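4-hydroxybenzoyl-CoA thioesterase (Pseudomonas sp. CBS3, PDB 1LO7) hydrolyses 4-hydroxybenzoyl-CoA to 4-hydroxybenzoate and coenzyme A, the last of three steps by which 4-chlorobenzoate is converted to 4-hydroxybenzoate. Local coordinates at residues Cys70-Cys83 with Ser91-Pro103. Sequence-based numbering, arbitrary orientation. Where two conformers were deposited one is given.
With 4CO (4-hydroxyphenacyl coenzyme A), chain B.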
loop_
_atom_site.group_PDB
_atom_site.type_symbol
_atom_site.label_atom_id
_atom_site.label_comp_id
_atom_site.label_asym_id
_atom_site.label_seq_id
_atom_site.Cartn_x
_atom_site.Cartn_y
_atom_site.Cartn_z
ATOM N N CYS A 70 -16.998 0.409 -13.564
ATOM C CA CYS A 70 -17.921 0.074 -12.499
ATOM C C CYS A 70 -17.105 -0.254 -11.255
ATOM O O CYS A 70 -15.899 -0.431 -11.316
ATOM C CB CYS A 70 -18.966 -0.999 -12.819
ATOM S SG CYS A 70 -18.184 -2.599 -12.917
ATOM N N THR A 71 -17.760 -0.285 -10.122
ATOM C CA THR A 71 -17.058 -0.537 -8.879
ATOM C C THR A 71 -16.848 -1.984 -8.607
ATOM O O THR A 71 -17.446 -2.844 -9.207
ATOM C CB THR A 71 -17.889 0.023 -7.709
ATOM O OG1 THR A 71 -19.079 -0.728 -7.573
ATOM C CG2 THR A 71 -18.223 1.496 -7.905
ATOM N N ALA A 72 -15.951 -2.234 -7.648
ATOM C CA ALA A 72 -15.715 -3.587 -7.227
ATOM C C ALA A 72 -15.486 -3.519 -5.715
ATOM O O ALA A 72 -15.162 -2.427 -5.191
ATOM C CB ALA A 72 -14.617 -4.297 -7.973
ATOM N N SER A 73 -15.628 -4.645 -5.016
ATOM C CA SER A 73 -15.417 -4.632 -3.553
ATOM C C SER A 73 -14.808 -5.932 -3.074
ATOM O O SER A 73 -14.651 -6.877 -3.836
ATOM C CB SER A 73 -16.758 -4.375 -2.860
ATOM O OG SER A 73 -16.549 -4.036 -1.487
ATOM N N TYR A 74 -14.485 -6.010 -1.780
ATOM C CA TYR A 74 -13.884 -7.207 -1.240
ATOM C C TYR A 74 -14.719 -8.446 -1.481
ATOM O O TYR A 74 -15.956 -8.422 -1.395
ATOM C CB TYR A 74 -13.396 -7.053 0.230
ATOM C CG TYR A 74 -14.515 -6.825 1.241
ATOM C CD1 TYR A 74 -14.872 -5.534 1.641
ATOM C CD2 TYR A 74 -15.160 -7.905 1.843
ATOM C CE1 TYR A 74 -15.870 -5.310 2.590
ATOM C CE2 TYR A 74 -16.145 -7.704 2.817
ATOM C CZ TYR A 74 -16.500 -6.406 3.189
ATOM O OH TYR A 74 -17.462 -6.210 4.130
ATOM N N ASP A 75 -14.009 -9.517 -1.790
ATOM C CA ASP A 75 -14.560 -10.829 -2.117
ATOM C C ASP A 75 -14.825 -10.958 -3.598
ATOM O O ASP A 75 -14.970 -12.060 -4.106
ATOM C CB ASP A 75 -15.666 -11.367 -1.238
ATOM C CG ASP A 75 -15.136 -11.634 0.151
ATOM O OD1 ASP A 75 -14.060 -12.151 0.369
ATOM O OD2 ASP A 75 -15.882 -11.155 1.070
ATOM N N ASP A 76 -14.862 -9.835 -4.301
ATOM C CA ASP A 76 -15.020 -9.946 -5.733
ATOM C C ASP A 76 -13.698 -10.524 -6.296
ATOM O O ASP A 76 -12.593 -10.182 -5.866
ATOM C CB ASP A 76 -15.244 -8.573 -6.463
ATOM C CG ASP A 76 -16.611 -7.992 -6.196
ATOM O OD1 ASP A 76 -17.488 -8.671 -5.718
ATOM O OD2 ASP A 76 -16.721 -6.713 -6.475
ATOM N N VAL A 77 -13.830 -11.406 -7.279
ATOM C CA VAL A 77 -12.683 -11.986 -7.913
ATOM C C VAL A 77 -12.556 -11.323 -9.281
ATOM O O VAL A 77 -13.432 -11.487 -10.119
ATOM C CB VAL A 77 -12.795 -13.508 -8.044
ATOM C CG1 VAL A 77 -11.686 -14.027 -8.958
ATOM C CG2 VAL A 77 -12.673 -14.121 -6.655
ATOM N N LEU A 78 -11.468 -10.580 -9.484
ATOM C CA LEU A 78 -11.263 -9.931 -10.744
ATOM C C LEU A 78 -10.474 -10.805 -11.698
ATOM O O LEU A 78 -9.609 -11.585 -11.296
ATOM C CB LEU A 78 -10.459 -8.623 -10.563
ATOM C CG LEU A 78 -11.019 -7.633 -9.548
ATOM C CD1 LEU A 78 -9.978 -6.536 -9.362
ATOM C CD2 LEU A 78 -12.262 -6.982 -10.122
ATOM N N THR A 79 -10.770 -10.627 -12.994
ATOM C CA THR A 79 -10.050 -11.329 -14.005
ATOM C C THR A 79 -9.347 -10.254 -14.816
ATOM O O THR A 79 -10.009 -9.323 -15.295
ATOM C CB THR A 79 -10.953 -12.187 -14.888
ATOM O OG1 THR A 79 -11.398 -13.278 -14.124
ATOM C CG2 THR A 79 -10.112 -12.723 -16.025
ATOM N N ILE A 80 -8.022 -10.354 -14.901
ATOM C CA ILE A 80 -7.258 -9.380 -15.665
ATOM C C ILE A 80 -6.689 -10.018 -16.966
ATOM O O ILE A 80 -6.049 -11.078 -16.907
ATOM C CB ILE A 80 -6.131 -8.790 -14.830
ATOM C CG1 ILE A 80 -6.692 -8.396 -13.461
ATOM C CG2 ILE A 80 -5.514 -7.600 -15.599
ATOM C CD1 ILE A 80 -5.638 -7.745 -12.571
ATOM N N GLU A 81 -6.934 -9.387 -18.118
ATOM C CA GLU A 81 -6.419 -9.868 -19.404
ATOM C C GLU A 81 -5.421 -8.837 -19.902
ATOM O O GLU A 81 -5.735 -7.662 -20.014
ATOM C CB GLU A 81 -7.572 -10.088 -20.387
ATOM C CG GLU A 81 -7.119 -10.712 -21.697
ATOM C CD GLU A 81 -8.286 -11.281 -22.443
ATOM O OE1 GLU A 81 -9.357 -11.453 -21.898
ATOM O OE2 GLU A 81 -8.021 -11.634 -23.683
ATOM N N THR A 82 -4.194 -9.298 -20.139
ATOM C CA THR A 82 -3.110 -8.439 -20.555
ATOM C C THR A 82 -2.480 -8.871 -21.884
ATOM O O THR A 82 -2.231 -10.045 -22.128
ATOM C CB THR A 82 -1.994 -8.496 -19.457
ATOM O OG1 THR A 82 -2.523 -8.059 -18.217
ATOM C CG2 THR A 82 -0.787 -7.626 -19.813
ATOM N N CYS A 83 -2.234 -7.878 -22.737
ATOM C CA CYS A 83 -1.580 -8.123 -24.017
ATOM C C CYS A 83 -0.760 -6.912 -24.402
ATOM O O CYS A 83 -0.874 -5.839 -23.823
ATOM C CB CYS A 83 -2.561 -8.468 -25.148
ATOM S SG CYS A 83 -3.532 -7.033 -25.660
ATOM N N SER A 91 9.623 1.855 -26.674
ATOM C CA SER A 91 8.456 1.658 -25.820
ATOM C C SER A 91 7.490 0.647 -26.352
ATOM O O SER A 91 7.587 0.236 -27.496
ATOM C CB SER A 91 7.696 2.985 -25.665
ATOM O OG SER A 91 7.211 3.478 -26.932
ATOM N N PHE A 92 6.516 0.281 -25.521
ATOM C CA PHE A 92 5.487 -0.641 -25.957
ATOM C C PHE A 92 4.207 -0.272 -25.187
ATOM O O PHE A 92 4.266 0.299 -24.080
ATOM C CB PHE A 92 5.919 -2.111 -25.776
ATOM C CG PHE A 92 6.222 -2.478 -24.326
ATOM C CD1 PHE A 92 7.533 -2.430 -23.826
ATOM C CD2 PHE A 92 5.202 -2.859 -23.439
ATOM C CE1 PHE A 92 7.824 -2.744 -22.493
ATOM C CE2 PHE A 92 5.481 -3.186 -22.104
ATOM C CZ PHE A 92 6.799 -3.136 -21.625
ATOM N N VAL A 93 3.087 -0.603 -25.778
ATOM C CA VAL A 93 1.807 -0.304 -25.176
ATOM C C VAL A 93 1.287 -1.617 -24.679
ATOM O O VAL A 93 1.138 -2.559 -25.451
ATOM C CB VAL A 93 0.825 0.307 -26.204
ATOM C CG1 VAL A 93 -0.535 0.544 -25.527
ATOM C CG2 VAL A 93 1.327 1.624 -26.841
ATOM N N GLN A 94 1.047 -1.673 -23.365
ATOM C CA GLN A 94 0.533 -2.870 -22.733
ATOM C C GLN A 94 -0.909 -2.576 -22.257
ATOM O O GLN A 94 -1.148 -1.668 -21.457
ATOM C CB GLN A 94 1.421 -3.317 -21.536
ATOM C CG GLN A 94 1.181 -4.761 -21.091
ATOM C CD GLN A 94 2.282 -5.236 -20.137
ATOM O OE1 GLN A 94 2.656 -6.421 -20.121
ATOM N NE2 GLN A 94 2.820 -4.320 -19.357
ATOM N N ARG A 95 -1.839 -3.341 -22.780
ATOM C CA ARG A 95 -3.237 -3.152 -22.437
ATOM C C ARG A 95 -3.700 -4.177 -21.415
ATOM O O ARG A 95 -3.362 -5.375 -21.500
ATOM C CB ARG A 95 -4.120 -3.267 -23.696
ATOM C CG ARG A 95 -5.628 -3.346 -23.326
ATOM C CD ARG A 95 -6.540 -3.067 -24.512
ATOM N NE ARG A 95 -6.384 -1.689 -24.953
ATOM C CZ ARG A 95 -7.051 -1.178 -25.978
ATOM N NH1 ARG A 95 -7.913 -1.903 -26.689
ATOM N NH2 ARG A 95 -6.845 0.076 -26.298
ATOM N N HIS A 96 -4.495 -3.689 -20.438
ATOM C CA HIS A 96 -5.042 -4.548 -19.413
ATOM C C HIS A 96 -6.555 -4.352 -19.309
ATOM O O HIS A 96 -7.009 -3.212 -19.195
ATOM C CB HIS A 96 -4.474 -4.277 -18.028
ATOM C CG HIS A 96 -2.992 -4.189 -17.916
ATOM N ND1 HIS A 96 -2.229 -5.309 -17.732
ATOM C CD2 HIS A 96 -2.194 -3.098 -17.895
ATOM C CE1 HIS A 96 -0.976 -4.899 -17.628
ATOM N NE2 HIS A 96 -0.922 -3.567 -17.749
ATOM N N SER A 97 -7.321 -5.441 -19.376
ATOM C CA SER A 97 -8.775 -5.352 -19.229
ATOM C C SER A 97 -9.146 -6.102 -17.954
ATOM O O SER A 97 -8.784 -7.284 -17.789
ATOM C CB SER A 97 -9.485 -5.923 -20.428
ATOM O OG SER A 97 -9.005 -5.198 -21.564
ATOM N N VAL A 98 -9.852 -5.411 -17.034
ATOM C CA VAL A 98 -10.235 -5.997 -15.737
ATOM C C VAL A 98 -11.749 -6.207 -15.686
ATOM O O VAL A 98 -12.541 -5.274 -15.904
ATOM C CB VAL A 98 -9.844 -5.081 -14.552
ATOM C CG1 VAL A 98 -10.193 -5.752 -13.214
ATOM C CG2 VAL A 98 -8.346 -4.724 -14.625
ATOM N N SER A 99 -12.131 -7.438 -15.390
ATOM C CA SER A 99 -13.546 -7.717 -15.327
ATOM C C SER A 99 -13.882 -8.526 -14.106
ATOM O O SER A 99 -13.022 -9.096 -13.437
ATOM C CB SER A 99 -14.016 -8.484 -16.554
ATOM O OG SER A 99 -13.356 -9.723 -16.636
ATOM N N ARG A 100 -15.164 -8.599 -13.870
ATOM C CA ARG A 100 -15.660 -9.431 -12.794
ATOM C C ARG A 100 -16.938 -10.062 -13.230
ATOM O O ARG A 100 -17.617 -9.578 -14.137
ATOM C CB ARG A 100 -15.765 -8.849 -11.415
ATOM C CG ARG A 100 -16.571 -7.607 -11.419
ATOM C CD ARG A 100 -17.981 -7.970 -11.065
ATOM N NE ARG A 100 -18.551 -7.246 -9.944
ATOM C CZ ARG A 100 -18.263 -6.012 -9.553
ATOM N NH1 ARG A 100 -17.357 -5.260 -10.143
ATOM N NH2 ARG A 100 -18.915 -5.503 -8.508
ATOM N N THR A 101 -17.250 -11.160 -12.595
ATOM C CA THR A 101 -18.463 -11.836 -12.981
ATOM C C THR A 101 -19.599 -11.699 -11.987
ATOM O O THR A 101 -19.436 -11.794 -10.780
ATOM C CB THR A 101 -18.206 -13.326 -13.298
ATOM O OG1 THR A 101 -17.228 -13.433 -14.299
ATOM C CG2 THR A 101 -19.465 -14.020 -13.780
ATOM N N THR A 102 -20.760 -11.489 -12.573
ATOM C CA THR A 102 -22.030 -11.362 -11.902
ATOM C C THR A 102 -22.428 -12.825 -11.628
ATOM O O THR A 102 -21.893 -13.715 -12.298
ATOM C CB THR A 102 -22.916 -10.647 -12.966
ATOM O OG1 THR A 102 -23.630 -9.523 -12.506
ATOM C CG2 THR A 102 -23.654 -11.558 -13.957
ATOM N N PRO A 103 -23.302 -13.137 -10.668
ATOM C CA PRO A 103 -23.639 -14.556 -10.482
ATOM C C PRO A 103 -24.480 -15.071 -11.649
ATOM O O PRO A 103 -24.792 -16.270 -11.734
ATOM C CB PRO A 103 -24.424 -14.702 -9.198
ATOM C CG PRO A 103 -24.432 -13.314 -8.568
ATOM C CD PRO A 103 -23.679 -12.346 -9.478
HETATM N N1A 4CO B . -14.002 9.398 -19.345
HETATM C C2A 4CO B . -14.519 10.651 -19.173
HETATM N N3A 4CO B . -15.585 10.986 -18.494
HETATM C C4A 4CO B . -16.174 9.919 -17.913
HETATM C C5A 4CO B . -15.773 8.598 -18.012
HETATM C C6A 4CO B . -14.617 8.338 -18.764
HETATM N N6A 4CO B . -14.128 7.126 -18.924
HETATM N N7A 4CO B . -16.630 7.761 -17.302
HETATM C C8A 4CO B . -17.552 8.587 -16.791
HETATM N N9A 4CO B . -17.335 9.891 -17.149
HETATM C C1D 4CO B . -18.174 11.058 -16.861
HETATM C C2D 4CO B . -19.475 11.028 -17.658
HETATM O O2D 4CO B . -19.280 11.463 -19.006
HETATM C C3D 4CO B . -20.269 12.059 -16.875
HETATM O O3D 4CO B . -19.706 13.336 -17.034
HETATM P P3D 4CO B . -20.581 14.600 -17.399
HETATM O O7A 4CO B . -20.755 14.580 -18.837
HETATM O O8A 4CO B . -21.863 14.544 -16.689
HETATM O O9A 4CO B . -19.778 15.851 -16.949
HETATM C C4D 4CO B . -19.903 11.618 -15.461
HETATM O O4D 4CO B . -18.625 10.918 -15.573
HETATM C C5D 4CO B . -20.918 10.811 -14.706
HETATM O O5D 4CO B . -21.007 9.530 -15.336
HETATM P P1A 4CO B . -22.447 8.954 -15.667
HETATM O O1A 4CO B . -22.149 7.769 -16.485
HETATM O O2A 4CO B . -23.286 9.914 -16.347
HETATM O O3A 4CO B . -23.164 8.602 -14.370
HETATM P P2A 4CO B . -23.214 7.241 -13.525
HETATM O O4A 4CO B . -23.900 7.575 -12.258
HETATM O O5A 4CO B . -24.008 6.266 -14.270
HETATM O O6A 4CO B . -21.751 6.498 -13.402
HETATM C CBP 4CO B . -20.073 6.048 -11.836
HETATM C CCP 4CO B . -20.768 7.148 -12.641
HETATM C CDP 4CO B . -21.077 5.282 -10.957
HETATM C CEP 4CO B . -18.932 6.643 -11.020
HETATM C CAP 4CO B . -19.586 4.913 -12.753
HETATM O OAP 4CO B . -18.707 5.431 -13.754
HETATM C C9P 4CO B . -18.641 3.976 -12.004
HETATM O O9P 4CO B . -19.054 3.297 -11.087
HETATM N N8P 4CO B . -17.238 4.010 -12.371
HETATM C C7P 4CO B . -16.397 3.254 -11.435
HETATM C C6P 4CO B . -15.859 4.141 -10.303
HETATM C C5P 4CO B . -14.721 3.397 -9.594
HETATM O O5P 4CO B . -14.867 2.284 -9.101
HETATM N N4P 4CO B . -13.494 4.157 -9.556
HETATM C C3P 4CO B . -12.342 3.457 -9.004
HETATM C C2P 4CO B . -12.419 3.354 -7.504
HETATM S S1P 4CO B . -13.157 4.774 -6.696
HETATM O O1B 4CO B . -10.483 5.405 -4.931
HETATM C C1B 4CO B . -11.653 5.634 -4.684
HETATM C C2B 4CO B . -12.045 6.957 -4.182
HETATM C C3B 4CO B . -13.409 7.201 -3.886
HETATM C C4B 4CO B . -13.791 8.444 -3.389
HETATM C C5B 4CO B . -12.815 9.436 -3.159
HETATM O O2B 4CO B . -13.173 10.678 -2.594
HETATM C C6B 4CO B . -11.453 9.185 -3.484
HETATM C C7B 4CO B . -11.065 7.932 -3.999
HETATM C CB 4CO B . -12.701 4.611 -4.924
HETATM O O HOH W 1 -15.899 -12.346 -10.489
#
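Cys70 SG approaches NH1 of Arg100 obliquely, and the next residue, Thr71, turns its carbonyl oxygen to the guanidinium edge, taking a short, nearly straight bond from NH1 (Arg100 NH1 to Thr71 O 2.6 Å) and a weak one from NH2. The side-chain methyl of Thr71 meets the bound 4-hydroxyphenacyl coenzyme A, CG2 lying 3.6 Å from 4CO O5P. The Ala72 methyl also comes obliquely to NH1. Past a type II turn from Ser73 to Asp76, the chain returns with Asp76 OD2 above one face of the same guanidinium, 3.2 Å from Arg100 NH2; this salt bridge rests on charge alone, while the Ser73 amide hydrogen-bonds the same oxygen. Arg100 reaches both groups through bends at chi2 (95°) and chi3 (125°), which bring its end back to the loop and the turn. With an alanine in place of Arg100, the Asp76 carboxylate would probably lose its opposite charge and the Thr71 carbonyl its guanidinium donors. A water bridges Val77 O and Thr101 N where the strands begin to part.

On the face shared by Leu78, Ile80 and Thr82, the Leu78 side chain crosses that of Val98 at a slant, CB and both methyls against CG1. From Thr79 onward the two strands form an antiparallel hairpin ladder. Thr79 with Ser99, Glu81 with Ser97 and Cys83 with Arg95 are hydrogen-bonded pairs, each closed by two backbone bonds. Between them, Ile80 lies alongside Val98, their CG2 methyls 4.2 Å apart. Thr82 and His96 also run side by side: with OG1 beside its own backbone N (chi1 -60°), Thr82 OG1 is hydrogen-bonded to His96 ND1 (2.8 Å) at the ring edge and in its plane, while Glu115 OE1 is hydrogen-bonded to NE2.

Within the hot dog fold, strand 77-87 is flanked by strand 4-10 and strand 91-101 by strand 107-123, whereas Leu78 and Thr82 pack against Trp30 and Ala34 of helix 25-41.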